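Local atomic coordinates of alternansucrase (Leuconostoc mesenteroides, PDB entry 6HVG), a protein that belongs to glycoside hydrolase family 70 and joins a catalytic domain of that family to cell-wall-binding-type repeats. Residues A[509-522]-A[1253-1265]. Residues are numbered along the deposited sequence; the frame is centred on the assembly and turned at random.
Sequences VKTQANWNKQTEDE and ILHRGAYYVLKDW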
loop_
_atom_site.group_PDB
_atom_site.type_symbol
_atom_site.label_atom_id
_atom_site.label_comp_id
_atom_site.label_asym_id
_atom_site.label_seq_id
_atom_site.Cartn_x
_atom_site.Cartn_y
_atom_site.Cartn_z
ATOM N N VAL A 509 11.962 14.634 -22.329
ATOM C CA VAL A 509 12.661 13.584 -21.605
ATOM C C VAL A 509 11.698 12.642 -20.894
ATOM O O VAL A 509 11.933 11.442 -20.868
ATOM C CB VAL A 509 13.671 14.179 -20.597
ATOM C CG1 VAL A 509 14.193 13.130 -19.633
ATOM C CG2 VAL A 509 14.837 14.814 -21.335
ATOM N N LYS A 510 10.633 13.182 -20.306
ATOM C CA LYS A 510 9.655 12.382 -19.558
ATOM C C LYS A 510 8.814 11.484 -20.476
ATOM O O LYS A 510 8.276 10.461 -20.061
ATOM C CB LYS A 510 8.736 13.301 -18.747
ATOM C CG LYS A 510 9.415 14.034 -17.592
ATOM C CD LYS A 510 8.443 15.067 -16.994
ATOM C CE LYS A 510 9.108 15.931 -15.912
ATOM N NZ LYS A 510 8.206 16.263 -14.758
ATOM N N THR A 511 8.726 11.873 -21.735
ATOM C CA THR A 511 8.083 11.093 -22.779
ATOM C C THR A 511 8.714 9.722 -23.047
ATOM O O THR A 511 8.020 8.784 -23.429
ATOM C CB THR A 511 8.127 11.919 -24.090
ATOM O OG1 THR A 511 7.264 13.044 -23.953
ATOM C CG2 THR A 511 7.669 11.124 -25.294
ATOM N N GLN A 512 10.025 9.614 -22.873
ATOM C CA GLN A 512 10.771 8.407 -23.230
ATOM C C GLN A 512 10.790 7.381 -22.110
ATOM O O GLN A 512 11.156 7.689 -20.982
ATOM C CB GLN A 512 12.218 8.767 -23.575
ATOM C CG GLN A 512 12.356 9.838 -24.632
ATOM C CD GLN A 512 11.767 9.391 -25.930
ATOM O OE1 GLN A 512 12.347 8.553 -26.624
ATOM N NE2 GLN A 512 10.606 9.928 -26.273
ATOM N N ALA A 513 10.437 6.144 -22.447
ATOM C CA ALA A 513 10.322 5.058 -21.477
ATOM C C ALA A 513 11.585 4.875 -20.629
ATOM O O ALA A 513 11.494 4.628 -19.428
ATOM C CB ALA A 513 9.947 3.752 -22.173
ATOM N N ASN A 514 12.753 4.951 -21.258
ATOM C CA ASN A 514 14.009 4.804 -20.528
ATOM C C ASN A 514 14.248 5.921 -19.518
ATOM O O ASN A 514 15.078 5.785 -18.641
ATOM C CB ASN A 514 15.170 4.737 -21.510
ATOM C CG ASN A 514 15.413 3.349 -22.041
ATOM O OD1 ASN A 514 14.948 2.376 -21.498
ATOM N ND2 ASN A 514 16.185 3.258 -23.097
ATOM N N TRP A 515 13.538 7.035 -19.676
ATOM C CA TRP A 515 13.675 8.189 -18.805
ATOM C C TRP A 515 12.434 8.480 -17.960
ATOM O O TRP A 515 12.226 9.625 -17.497
ATOM C CB TRP A 515 14.043 9.412 -19.657
ATOM C CG TRP A 515 15.327 9.225 -20.417
ATOM C CD1 TRP A 515 16.370 8.402 -20.077
ATOM C CD2 TRP A 515 15.709 9.860 -21.634
ATOM N NE1 TRP A 515 17.365 8.495 -21.000
ATOM C CE2 TRP A 515 16.994 9.395 -21.960
ATOM C CE3 TRP A 515 15.095 10.786 -22.478
ATOM C CZ2 TRP A 515 17.668 9.811 -23.082
ATOM C CZ3 TRP A 515 15.790 11.212 -23.611
ATOM C CH2 TRP A 515 17.052 10.715 -23.894
ATOM N N ASN A 516 11.607 7.455 -17.753
ATOM C CA ASN A 516 10.451 7.592 -16.870
ATOM C C ASN A 516 10.124 6.280 -16.141
ATOM O O ASN A 516 10.887 5.315 -16.221
ATOM C CB ASN A 516 9.274 8.249 -17.619
ATOM C CG ASN A 516 8.704 7.389 -18.713
ATOM O OD1 ASN A 516 8.778 6.158 -18.683
ATOM N ND2 ASN A 516 8.088 8.035 -19.688
ATOM N N LYS A 517 9.013 6.239 -15.427
ATOM C CA LYS A 517 8.675 5.093 -14.580
ATOM C C LYS A 517 8.303 3.808 -15.317
ATOM O O LYS A 517 8.225 2.734 -14.703
ATOM C CB LYS A 517 7.511 5.452 -13.640
ATOM C CG LYS A 517 6.123 5.370 -14.277
ATOM C CD LYS A 517 5.036 5.826 -13.316
ATOM C CE LYS A 517 3.658 5.725 -13.948
ATOM N NZ LYS A 517 2.696 6.647 -13.275
ATOM N N GLN A 518 8.055 3.904 -16.616
ATOM C CA GLN A 518 7.723 2.730 -17.428
ATOM C C GLN A 518 8.826 1.672 -17.392
ATOM O O GLN A 518 8.559 0.470 -17.456
ATOM C CB GLN A 518 7.439 3.154 -18.854
ATOM C CG GLN A 518 6.218 4.048 -18.977
ATOM C CD GLN A 518 5.858 4.381 -20.405
ATOM O OE1 GLN A 518 6.563 4.020 -21.358
ATOM N NE2 GLN A 518 4.764 5.112 -20.556
ATOM N N THR A 519 10.064 2.126 -17.243
ATOM C CA THR A 519 11.188 1.220 -17.066
ATOM C C THR A 519 11.533 0.974 -15.609
ATOM O O THR A 519 12.573 0.415 -15.327
ATOM C CB THR A 519 12.425 1.751 -17.813
ATOM O OG1 THR A 519 12.678 3.119 -17.455
ATOM C CG2 THR A 519 12.188 1.645 -19.302
ATOM N N GLU A 520 10.670 1.419 -14.696
ATOM C CA GLU A 520 10.885 1.222 -13.257
ATOM C C GLU A 520 9.970 0.146 -12.653
ATOM O O GLU A 520 10.064 -0.139 -11.471
ATOM C CB GLU A 520 10.735 2.545 -12.489
ATOM C CG GLU A 520 11.822 3.547 -12.819
ATOM C CD GLU A 520 11.747 4.802 -11.997
ATOM O OE1 GLU A 520 10.748 4.989 -11.305
ATOM O OE2 GLU A 520 12.684 5.622 -12.064
ATOM N N ASP A 521 9.090 -0.431 -13.473
ATOM C CA ASP A 521 8.226 -1.524 -13.056
ATOM C C ASP A 521 7.395 -1.194 -11.814
ATOM O O ASP A 521 7.406 -1.937 -10.842
ATOM C CB ASP A 521 9.072 -2.776 -12.831
ATOM C CG ASP A 521 9.661 -3.330 -14.126
ATOM O OD1 ASP A 521 9.203 -2.947 -15.222
ATOM O OD2 ASP A 521 10.593 -4.165 -14.040
ATOM N N GLU A 522 6.702 -0.061 -11.849
ATOM C CA GLU A 522 5.765 0.305 -10.807
ATOM C C GLU A 522 4.906 -0.900 -10.441
ATOM O O GLU A 522 4.377 -1.572 -11.308
ATOM C CB GLU A 522 4.874 1.473 -11.255
ATOM C CG GLU A 522 4.189 2.211 -10.104
ATOM C CD GLU A 522 3.361 3.403 -10.550
ATOM O OE1 GLU A 522 2.611 3.274 -11.542
ATOM O OE2 GLU A 522 3.480 4.483 -9.934
ATOM N N ILE A 1253 10.778 4.355 -5.802
ATOM C CA ILE A 1253 11.109 4.695 -7.169
ATOM C C ILE A 1253 10.809 6.169 -7.457
ATOM O O ILE A 1253 9.762 6.673 -7.069
ATOM C CB ILE A 1253 10.387 3.795 -8.191
ATOM C CG1 ILE A 1253 8.874 3.883 -8.059
ATOM C CG2 ILE A 1253 10.863 2.371 -8.070
ATOM C CD1 ILE A 1253 8.121 3.036 -9.059
ATOM N N LEU A 1254 11.741 6.842 -8.131
ATOM C CA LEU A 1254 11.656 8.285 -8.351
ATOM C C LEU A 1254 11.190 8.705 -9.738
ATOM O O LEU A 1254 11.229 9.901 -10.056
ATOM C CB LEU A 1254 13.014 8.943 -8.054
ATOM C CG LEU A 1254 13.552 8.742 -6.632
ATOM C CD1 LEU A 1254 14.759 9.619 -6.385
ATOM C CD2 LEU A 1254 12.509 9.060 -5.587
ATOM N N HIS A 1255 10.746 7.739 -10.547
ATOM C CA HIS A 1255 10.143 8.017 -11.869
ATOM C C HIS A 1255 11.120 8.654 -12.882
ATOM O O HIS A 1255 10.729 9.434 -13.757
ATOM C CB HIS A 1255 8.901 8.916 -11.717
ATOM C CG HIS A 1255 7.796 8.296 -10.929
ATOM N ND1 HIS A 1255 6.535 8.848 -10.865
ATOM C CD2 HIS A 1255 7.755 7.164 -10.193
ATOM C CE1 HIS A 1255 5.769 8.088 -10.105
ATOM N NE2 HIS A 1255 6.482 7.056 -9.693
ATOM N N ARG A 1256 12.388 8.323 -12.747
ATOM C CA ARG A 1256 13.417 8.955 -13.555
ATOM C C ARG A 1256 13.863 8.091 -14.739
ATOM O O ARG A 1256 14.283 8.633 -15.772
ATOM C CB ARG A 1256 14.609 9.328 -12.677
ATOM C CG ARG A 1256 14.341 10.620 -11.947
ATOM C CD ARG A 1256 15.370 10.940 -10.889
ATOM N NE ARG A 1256 15.026 12.207 -10.259
ATOM C CZ ARG A 1256 15.565 12.677 -9.141
ATOM N NH1 ARG A 1256 16.488 11.990 -8.495
ATOM N NH2 ARG A 1256 15.180 13.849 -8.662
ATOM N N GLY A 1257 13.792 6.771 -14.568
ATOM C CA GLY A 1257 14.042 5.846 -15.643
ATOM C C GLY A 1257 15.240 4.956 -15.378
ATOM O O GLY A 1257 16.136 5.310 -14.600
ATOM N N ALA A 1258 15.250 3.795 -16.026
ATOM C CA ALA A 1258 16.351 2.863 -15.883
ATOM C C ALA A 1258 17.651 3.411 -16.471
ATOM O O ALA A 1258 18.743 3.058 -16.013
ATOM C CB ALA A 1258 16.002 1.548 -16.549
ATOM N N TYR A 1259 17.544 4.260 -17.502
ATOM C CA TYR A 1259 18.749 4.786 -18.181
ATOM C C TYR A 1259 18.716 6.300 -18.332
ATOM O O TYR A 1259 19.029 6.832 -19.384
ATOM C CB TYR A 1259 18.944 4.087 -19.529
ATOM C CG TYR A 1259 19.113 2.594 -19.376
ATOM C CD1 TYR A 1259 20.289 2.075 -18.862
ATOM C CD2 TYR A 1259 18.087 1.702 -19.721
ATOM C CE1 TYR A 1259 20.454 0.715 -18.696
ATOM C CE2 TYR A 1259 18.243 0.331 -19.565
ATOM C CZ TYR A 1259 19.430 -0.156 -19.051
ATOM O OH TYR A 1259 19.603 -1.518 -18.878
ATOM N N TYR A 1260 18.321 6.989 -17.266
ATOM C CA TYR A 1260 18.424 8.442 -17.166
ATOM C C TYR A 1260 19.898 8.829 -17.013
ATOM O O TYR A 1260 20.291 9.916 -17.419
ATOM C CB TYR A 1260 17.605 8.916 -15.965
ATOM C CG TYR A 1260 17.586 10.402 -15.703
ATOM C CD1 TYR A 1260 16.958 11.262 -16.574
ATOM C CD2 TYR A 1260 18.160 10.936 -14.560
ATOM C CE1 TYR A 1260 16.920 12.607 -16.327
ATOM C CE2 TYR A 1260 18.136 12.290 -14.306
ATOM C CZ TYR A 1260 17.521 13.119 -15.188
ATOM O OH TYR A 1260 17.497 14.478 -14.940
ATOM N N VAL A 1261 20.690 7.938 -16.414
ATOM C CA VAL A 1261 22.143 8.067 -16.395
ATOM C C VAL A 1261 22.658 7.499 -17.712
ATOM O O VAL A 1261 22.440 6.328 -18.009
ATOM C CB VAL A 1261 22.784 7.283 -15.242
ATOM C CG1 VAL A 1261 24.304 7.454 -15.253
ATOM C CG2 VAL A 1261 22.224 7.723 -13.893
ATOM N N LEU A 1262 23.336 8.330 -18.502
ATOM C CA LEU A 1262 23.597 8.022 -19.907
ATOM C C LEU A 1262 24.729 7.044 -20.136
ATOM O O LEU A 1262 25.749 7.071 -19.459
ATOM C CB LEU A 1262 23.869 9.297 -20.680
ATOM C CG LEU A 1262 22.689 10.265 -20.701
ATOM C CD1 LEU A 1262 23.067 11.607 -21.303
ATOM C CD2 LEU A 1262 21.549 9.640 -21.468
ATOM N N LYS A 1263 24.515 6.199 -21.139
ATOM C CA LYS A 1263 25.277 4.986 -21.357
ATOM C C LYS A 1263 25.428 4.748 -22.850
ATOM O O LYS A 1263 24.576 5.157 -23.630
ATOM C CB LYS A 1263 24.493 3.858 -20.700
ATOM C CG LYS A 1263 25.098 2.465 -20.653
ATOM C CD LYS A 1263 23.971 1.440 -20.632
ATOM C CE LYS A 1263 24.352 0.039 -20.199
ATOM N NZ LYS A 1263 23.218 -0.890 -20.474
ATOM N N ASP A 1264 26.536 4.128 -23.239
ATOM C CA ASP A 1264 26.762 3.714 -24.606
ATOM C C ASP A 1264 26.324 2.268 -24.745
ATOM O O ASP A 1264 26.781 1.420 -23.973
ATOM C CB ASP A 1264 28.239 3.826 -24.933
ATOM C CG ASP A 1264 28.593 3.132 -26.220
ATOM O OD1 ASP A 1264 28.018 3.492 -27.267
ATOM O OD2 ASP A 1264 29.423 2.210 -26.186
ATOM N N TRP A 1265 25.438 1.978 -25.704
ATOM C CA TRP A 1265 24.860 0.640 -25.780
ATOM C C TRP A 1265 25.885 -0.374 -26.175
ATOM O O TRP A 1265 25.786 -1.545 -25.802
ATOM C CB TRP A 1265 23.682 0.565 -26.744
ATOM C CG TRP A 1265 22.552 1.491 -26.416
ATOM C CD1 TRP A 1265 22.038 2.457 -27.220
ATOM C CD2 TRP A 1265 21.802 1.536 -25.217
ATOM N NE1 TRP A 1265 21.014 3.114 -26.597
ATOM C CE2 TRP A 1265 20.853 2.574 -25.356
ATOM C CE3 TRP A 1265 21.818 0.795 -24.044
ATOM C CZ2 TRP A 1265 19.932 2.895 -24.359
ATOM C CZ3 TRP A 1265 20.892 1.118 -23.041
ATOM C CH2 TRP A 1265 19.963 2.162 -23.216
HETATM O O HOH W 1 5.438 5.128 -8.045
#
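The buried carboxylate of Glu520 gathers three successive backbone N-H groups of the loop 1253-1265. Glu520 OE1 accepts from His1255 N at 2.9 Å through its syn lone pair. Glu520 OE2 takes Arg1256 N at 2.8 Å and Gly1257 N at 3.0 Å, both from the same face of the carboxylate plane. The hydroxyl of Tyr1192 also bonds to OE2. Two further bonds and a weak one extend the polar seam. Ala1258 N points almost straight at Thr519 OG1 (3.0 Å, 167°). Thr519 OG1 sits between its own backbone N and carbonyl carbon (chi1 51°), where it can meet the N-H of Ala1258. Tyr1259 N reaches Asn514 O at 3.1 Å, in the carbonyl plane. Trp515 NE1 gives only a weak bond to Tyr1259 O. A water links His1255 NE2 to Glu522 OE2.

The extended Lys517 chain runs alongside His1255 in a CH-pi contact, with Lys517 CD 4.0 Å from the centroid of the imidazole, over one face. Gly1257 CA lies close to Asn514 O and Asn516 O, in CA-H...O contacts. An apolar contact brings Trp515 CZ2 to Leu1262 CD2 at 4.2 Å.

The contact joins the turns after helix 499-511 to the loop leaving strand 1248-1252, within the family 70 region. Its chemistry implies that the carboxylate probably helps to hold the loop at His1255-Gly1257, with Thr519 and Asn514 holding the next two residues. Its negative charge is probably eased by the converging N-H groups.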